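Local structure of Rho-class glutathione S-transferase (Laternula elliptica, 3QAV) at residues S25-Y30 against F81-V86; L43-K48 against M96-K101. The protein probably transfers glutathione to electrophilic substrates, as glutathione S-transferases do, and has a binding site for glutathione. One frame throughout, in Å; residues are numbered along the deposited sequence.

Contact 1: residues S25-Y30 against F81-V86; sequences SKPFVY and FTDGDV
Phe28 and Thr82 form an antiparallel hydrogen-bonded pair. Phe28 N reaches Thr82 O at 2.8 Å, and Thr82 N returns to Phe28 O at 3.0 Å. Thr82 OG1 sits between its own backbone N and carbonyl carbon (chi1 70°). This puts Thr82 OG1 3.4 Å from Phe28 CB. The same hydroxyl shares water 1 with Lys26 O and Gly84 N, so one water joins the loop before strand 28-31 to Thr82 and the turn at Gly84.

Phe28 and Thr82 share one face of the sheet, Val29 and Phe81 the other. Phe81 CG is anti to the backbone N (chi1 171°), which lays the ring along the neighbouring strand. Phe81 CE1 meets Pro27 CB at 3.5 Å, and Val29 CB lies at the ring edge. Asp83 runs alongside Pro27, with Asp83 OD2 3.5 Å from Pro27 CG. Asp83 OD1 is hydrogen-bonded to the hydroxyls of Tyr97 and Tyr102. A type II' turn from Asp83 to Val86 connects strand 80-83 to strand 86-88 in a tight hairpin.

These are the two central strands of the thioredoxin-like sheet. Strand 53-56 flanks 28-31, helix 91-101 packs on Phe81, and Leu72 of helix 67-72 touches Thr82.

Contact 2: residues L43-K48 against M96-K101; sequences LVLQEK and MYLEEK
Leu98 packs against Val44 and Leu45, joining two helices of the thioredoxin-like N-terminal domain of the glutathione S-transferase fold. Helix 36-47 follows the first strand, and helix 91-101 follows the last.

The apolar part centres on Leu98 CD1. Val44 CG1 touches Leu98 CD1 at 3.6 Å. Leu45 CD2 lies 3.8 Å from Leu98 CD1 and 4.0 Å from Leu98 CD2. Val44 holds CG1 opposite its backbone N, and this methyl is the one turned to Leu98. Both side chains meet the leucine at a slant. Val44 also touches Met183 and Val186 of helix 183-197, so it links this layer to the helical C-terminal domain.

The polar part is a salt bridge from Lys48 to Glu99. The two side chains cross at about a right angle. The lysine chain bends at chi3 (73°) and chi4 (65°), and Lys48 CE passes 3.4 Å from Leu98 O. Lys48 NZ also gives a hydrogen bond to Val105 O, while Glu99 OE2 accepts one from Leu107 N. The pair thus ties the end of helix 36-47 and helix 91-101 to the chain that follows, at Val105 and Leu107. A methionine in place of Lys48 would probably leave Glu99 without its charge partner and Val105 O without this donor. Lys48 NZ meets Glu99 OE1 at 2.7 Å, from above the carboxylate plane and 39° out of it.

Both contacts belong to the N-terminal domain, and their segments alternate along the chain. Contact 1 is partly buried and lies within the sheet. Contact 2 is buried and joins two helices on one side of that sheet. The first rests on paired backbone bonds with side-chain packing on a face; the second on side-chain contacts, methyl packing and one ion pair. The contacts meet directly. Phe81 CZ packs on Leu98 CD2 at 3.6 Å, and Phe81 CE2 lies 3.7 Å from Tyr97 CE2. Helix 91-101 therefore serves both: it covers the sheet with Tyr97 and Leu98, while Glu100 forms a salt bridge with Arg115 of the second subunit.

Contact 1: residues S25-Y30 against F81-V86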
loop_
_atom_site.group_PDB
_atom_site.type_symbol
_atom_site.label_atom_id
_atom_site.label_comp_id
_atom_site.label_asym_id
_atom_site.label_seq_id
_atom_site.Cartn_x
_atom_site.Cartn_y
_atom_site.Cartn_z
ATOM N N SER A 25 24.734 -8.990 -8.718
ATOM C CA SER A 25 25.907 -8.291 -9.322
ATOM C C SER A 25 25.503 -6.922 -9.868
ATOM O O SER A 25 26.096 -5.901 -9.515
ATOM C CB SER A 25 26.510 -9.147 -10.443
ATOM O OG SER A 25 25.511 -9.584 -11.351
ATOM N N LYS A 26 24.485 -6.907 -10.724
ATOM C CA LYS A 26 24.007 -5.664 -11.314
ATOM C C LYS A 26 22.490 -5.723 -11.465
ATOM O O LYS A 26 21.961 -6.524 -12.238
ATOM C CB LYS A 26 24.663 -5.452 -12.677
ATOM C CG LYS A 26 24.454 -4.072 -13.284
ATOM C CD LYS A 26 25.221 -3.956 -14.591
ATOM C CE LYS A 26 25.143 -2.561 -15.193
ATOM N NZ LYS A 26 25.924 -2.479 -16.465
ATOM N N PRO A 27 21.771 -4.875 -10.720
ATOM C CA PRO A 27 20.308 -4.856 -10.793
ATOM C C PRO A 27 19.818 -4.723 -12.227
ATOM O O PRO A 27 20.471 -4.099 -13.059
ATOM C CB PRO A 27 19.938 -3.638 -9.952
ATOM C CG PRO A 27 21.018 -3.603 -8.929
ATOM C CD PRO A 27 22.261 -3.884 -9.747
ATOM N N PHE A 28 18.671 -5.332 -12.505
ATOM C CA PHE A 28 18.058 -5.261 -13.824
ATOM C C PHE A 28 16.586 -4.969 -13.584
ATOM O O PHE A 28 15.934 -5.651 -12.791
ATOM C CB PHE A 28 18.211 -6.584 -14.575
ATOM C CG PHE A 28 17.731 -6.524 -15.998
ATOM C CD1 PHE A 28 16.370 -6.462 -16.286
ATOM C CD2 PHE A 28 18.644 -6.491 -17.053
ATOM C CE1 PHE A 28 15.920 -6.365 -17.610
ATOM C CE2 PHE A 28 18.206 -6.393 -18.380
ATOM C CZ PHE A 28 16.840 -6.330 -18.658
ATOM N N VAL A 29 16.058 -3.958 -14.265
ATOM C CA VAL A 29 14.664 -3.601 -14.065
ATOM C C VAL A 29 13.822 -3.493 -15.330
ATOM O O VAL A 29 14.173 -2.770 -16.268
ATOM C CB VAL A 29 14.560 -2.275 -13.283
ATOM C CG1 VAL A 29 15.449 -1.230 -13.920
ATOM C CG2 VAL A 29 13.122 -1.793 -13.255
ATOM N N TYR A 30 12.719 -4.243 -15.349
ATOM C CA TYR A 30 11.771 -4.208 -16.457
ATOM C C TYR A 30 10.753 -3.170 -16.011
ATOM O O TYR A 30 10.215 -3.270 -14.905
ATOM C CB TYR A 30 11.044 -5.547 -16.627
ATOM C CG TYR A 30 11.909 -6.720 -17.032
ATOM C CD1 TYR A 30 12.638 -7.432 -16.082
ATOM C CD2 TYR A 30 11.978 -7.130 -18.367
ATOM C CE1 TYR A 30 13.419 -8.530 -16.450
ATOM C CE2 TYR A 30 12.755 -8.228 -18.746
ATOM C CZ TYR A 30 13.471 -8.922 -17.782
ATOM O OH TYR A 30 14.224 -10.014 -18.138
ATOM N N PHE A 81 11.913 -6.803 -11.029
ATOM C CA PHE A 81 13.299 -6.484 -10.750
ATOM C C PHE A 81 14.126 -7.679 -10.307
ATOM O O PHE A 81 13.638 -8.536 -9.578
ATOM C CB PHE A 81 13.294 -5.408 -9.652
ATOM C CG PHE A 81 14.642 -5.093 -9.066
ATOM C CD1 PHE A 81 15.350 -3.974 -9.485
ATOM C CD2 PHE A 81 15.168 -5.872 -8.044
ATOM C CE1 PHE A 81 16.562 -3.628 -8.887
ATOM C CE2 PHE A 81 16.376 -5.535 -7.442
ATOM C CZ PHE A 81 17.074 -4.413 -7.864
ATOM N N THR A 82 15.377 -7.727 -10.761
ATOM C CA THR A 82 16.305 -8.778 -10.357
ATOM C C THR A 82 17.632 -8.126 -9.972
ATOM O O THR A 82 17.968 -7.030 -10.436
ATOM C CB THR A 82 16.590 -9.795 -11.477
ATOM O OG1 THR A 82 17.364 -9.168 -12.508
ATOM C CG2 THR A 82 15.293 -10.336 -12.056
ATOM N N ASP A 83 18.377 -8.803 -9.111
ATOM C CA ASP A 83 19.678 -8.323 -8.664
ATOM C C ASP A 83 20.461 -9.568 -8.276
ATOM O O ASP A 83 20.417 -10.019 -7.128
ATOM C CB ASP A 83 19.534 -7.395 -7.455
ATOM C CG ASP A 83 20.841 -6.720 -7.085
ATOM O OD1 ASP A 83 20.885 -6.028 -6.048
ATOM O OD2 ASP A 83 21.826 -6.879 -7.835
ATOM N N GLY A 84 21.173 -10.125 -9.249
ATOM C CA GLY A 84 21.917 -11.335 -8.994
ATOM C C GLY A 84 20.885 -12.440 -8.972
ATOM O O GLY A 84 20.188 -12.659 -9.961
ATOM N N ASP A 85 20.763 -13.124 -7.841
ATOM C CA ASP A 85 19.796 -14.206 -7.719
ATOM C C ASP A 85 18.515 -13.696 -7.083
ATOM O O ASP A 85 17.475 -14.349 -7.141
ATOM C CB ASP A 85 20.383 -15.341 -6.883
ATOM C CG ASP A 85 21.628 -15.934 -7.510
ATOM O OD1 ASP A 85 21.547 -16.379 -8.676
ATOM O OD2 ASP A 85 22.684 -15.952 -6.839
ATOM N N VAL A 86 18.599 -12.521 -6.474
ATOM C CA VAL A 86 17.445 -11.913 -5.832
ATOM C C VAL A 86 16.440 -11.486 -6.899
ATOM O O VAL A 86 16.815 -10.962 -7.948
ATOM C CB VAL A 86 17.861 -10.662 -5.022
ATOM C CG1 VAL A 86 16.697 -10.178 -4.174
ATOM C CG2 VAL A 86 19.066 -10.982 -4.153
HETATM O O HOH W 1 20.222 -9.005 -11.744
#

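Contact 2: residues L43-K48 against M96-K101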
loop_
_atom_site.group_PDB
_atom_site.type_symbol
_atom_site.label_atom_id
_atom_site.label_comp_id
_atom_site.label_asym_id
_atom_site.label_seq_id
_atom_site.Cartn_x
_atom_site.Cartn_y
_atom_site.Cartn_z
ATOM N N LEU A 43 13.860 6.170 -9.546
ATOM C CA LEU A 43 14.304 7.282 -8.715
ATOM C C LEU A 43 15.233 6.808 -7.610
ATOM O O LEU A 43 16.248 7.437 -7.336
ATOM C CB LEU A 43 13.102 8.013 -8.106
ATOM C CG LEU A 43 12.375 8.993 -9.028
ATOM C CD1 LEU A 43 11.270 9.691 -8.257
ATOM C CD2 LEU A 43 13.367 10.024 -9.556
ATOM N N VAL A 44 14.879 5.708 -6.959
ATOM C CA VAL A 44 15.728 5.171 -5.896
ATOM C C VAL A 44 17.098 4.796 -6.463
ATOM O O VAL A 44 18.124 5.128 -5.882
ATOM C CB VAL A 44 15.106 3.914 -5.253
ATOM C CG1 VAL A 44 16.112 3.255 -4.309
ATOM C CG2 VAL A 44 13.853 4.288 -4.501
ATOM N N LEU A 45 17.107 4.097 -7.595
ATOM C CA LEU A 45 18.358 3.690 -8.227
ATOM C C LEU A 45 19.221 4.897 -8.605
ATOM O O LEU A 45 20.418 4.918 -8.334
ATOM C CB LEU A 45 18.073 2.855 -9.484
ATOM C CG LEU A 45 17.525 1.437 -9.289
ATOM C CD1 LEU A 45 16.982 0.917 -10.626
ATOM C CD2 LEU A 45 18.623 0.523 -8.746
ATOM N N GLN A 46 18.601 5.897 -9.231
ATOM C CA GLN A 46 19.306 7.102 -9.648
ATOM C C GLN A 46 19.818 7.891 -8.442
ATOM O O GLN A 46 20.983 8.279 -8.398
ATOM C CB GLN A 46 18.381 7.997 -10.474
ATOM C CG GLN A 46 18.002 7.462 -11.855
ATOM C CD GLN A 46 19.137 7.540 -12.862
ATOM O OE1 GLN A 46 19.875 8.523 -12.905
ATOM N NE2 GLN A 46 19.266 6.511 -13.691
ATOM N N GLU A 47 18.947 8.130 -7.467
ATOM C CA GLU A 47 19.337 8.886 -6.281
ATOM C C GLU A 47 20.512 8.237 -5.559
ATOM O O GLU A 47 21.433 8.922 -5.114
ATOM C CB GLU A 47 18.151 9.012 -5.323
ATOM C CG GLU A 47 17.083 9.977 -5.800
ATOM C CD GLU A 47 17.508 11.426 -5.652
ATOM O OE1 GLU A 47 16.875 12.299 -6.278
ATOM O OE2 GLU A 47 18.468 11.692 -4.899
ATOM N N LYS A 48 20.479 6.914 -5.441
ATOM C CA LYS A 48 21.547 6.190 -4.760
ATOM C C LYS A 48 22.730 5.929 -5.685
ATOM O O LYS A 48 23.717 5.322 -5.283
ATOM C CB LYS A 48 21.004 4.872 -4.196
ATOM C CG LYS A 48 19.777 5.067 -3.316
ATOM C CD LYS A 48 19.190 3.753 -2.835
ATOM C CE LYS A 48 20.045 3.103 -1.766
ATOM N NZ LYS A 48 20.133 3.890 -0.504
ATOM N N MET A 96 12.558 -0.850 -0.724
ATOM C CA MET A 96 13.059 -1.219 0.593
ATOM C C MET A 96 14.312 -2.081 0.477
ATOM O O MET A 96 15.263 -1.903 1.235
ATOM C CB MET A 96 11.981 -1.952 1.394
ATOM C CG MET A 96 10.866 -1.034 1.905
ATOM S SD MET A 96 11.519 0.451 2.737
ATOM C CE MET A 96 12.063 -0.246 4.287
ATOM N N TYR A 97 14.313 -3.008 -0.476
ATOM C CA TYR A 97 15.473 -3.875 -0.690
ATOM C C TYR A 97 16.703 -3.073 -1.097
ATOM O O TYR A 97 17.810 -3.337 -0.623
ATOM C CB TYR A 97 15.182 -4.899 -1.786
ATOM C CG TYR A 97 16.424 -5.529 -2.367
ATOM C CD1 TYR A 97 17.135 -6.506 -1.667
ATOM C CD2 TYR A 97 16.911 -5.120 -3.610
ATOM C CE1 TYR A 97 18.304 -7.058 -2.193
ATOM C CE2 TYR A 97 18.076 -5.661 -4.144
ATOM C CZ TYR A 97 18.768 -6.627 -3.434
ATOM O OH TYR A 97 19.913 -7.160 -3.978
ATOM N N LEU A 98 16.505 -2.105 -1.990
ATOM C CA LEU A 98 17.601 -1.270 -2.473
ATOM C C LEU A 98 18.194 -0.412 -1.355
ATOM O O LEU A 98 19.413 -0.220 -1.289
ATOM C CB LEU A 98 17.121 -0.360 -3.610
ATOM C CG LEU A 98 16.696 -1.026 -4.923
ATOM C CD1 LEU A 98 16.229 0.058 -5.881
ATOM C CD2 LEU A 98 17.859 -1.825 -5.537
ATOM N N GLU A 99 17.331 0.110 -0.486
ATOM C CA GLU A 99 17.780 0.942 0.631
ATOM C C GLU A 99 18.596 0.098 1.609
ATOM O O GLU A 99 19.570 0.573 2.193
ATOM C CB GLU A 99 16.575 1.551 1.354
ATOM C CG GLU A 99 16.909 2.332 2.630
ATOM C CD GLU A 99 17.741 3.578 2.370
ATOM O OE1 GLU A 99 18.000 3.897 1.194
ATOM O OE2 GLU A 99 18.130 4.244 3.352
ATOM N N GLU A 100 18.202 -1.161 1.771
ATOM C CA GLU A 100 18.895 -2.075 2.673
ATOM C C GLU A 100 20.163 -2.691 2.078
ATOM O O GLU A 100 21.159 -2.873 2.778
ATOM C CB GLU A 100 17.944 -3.192 3.113
ATOM C CG GLU A 100 17.146 -2.875 4.364
ATOM C CD GLU A 100 16.176 -3.982 4.730
ATOM O OE1 GLU A 100 16.467 -5.155 4.407
ATOM O OE2 GLU A 100 15.131 -3.680 5.349
ATOM N N LYS A 101 20.130 -3.000 0.789
ATOM C CA LYS A 101 21.272 -3.605 0.116
ATOM C C LYS A 101 22.370 -2.604 -0.238
ATOM O O LYS A 101 23.544 -2.950 -0.235
ATOM C CB LYS A 101 20.809 -4.314 -1.158
ATOM C CG LYS A 101 21.921 -5.023 -1.922
ATOM C CD LYS A 101 22.486 -6.189 -1.133
ATOM C CE LYS A 101 23.362 -7.064 -2.026
ATOM N NZ LYS A 101 23.744 -8.336 -1.354
#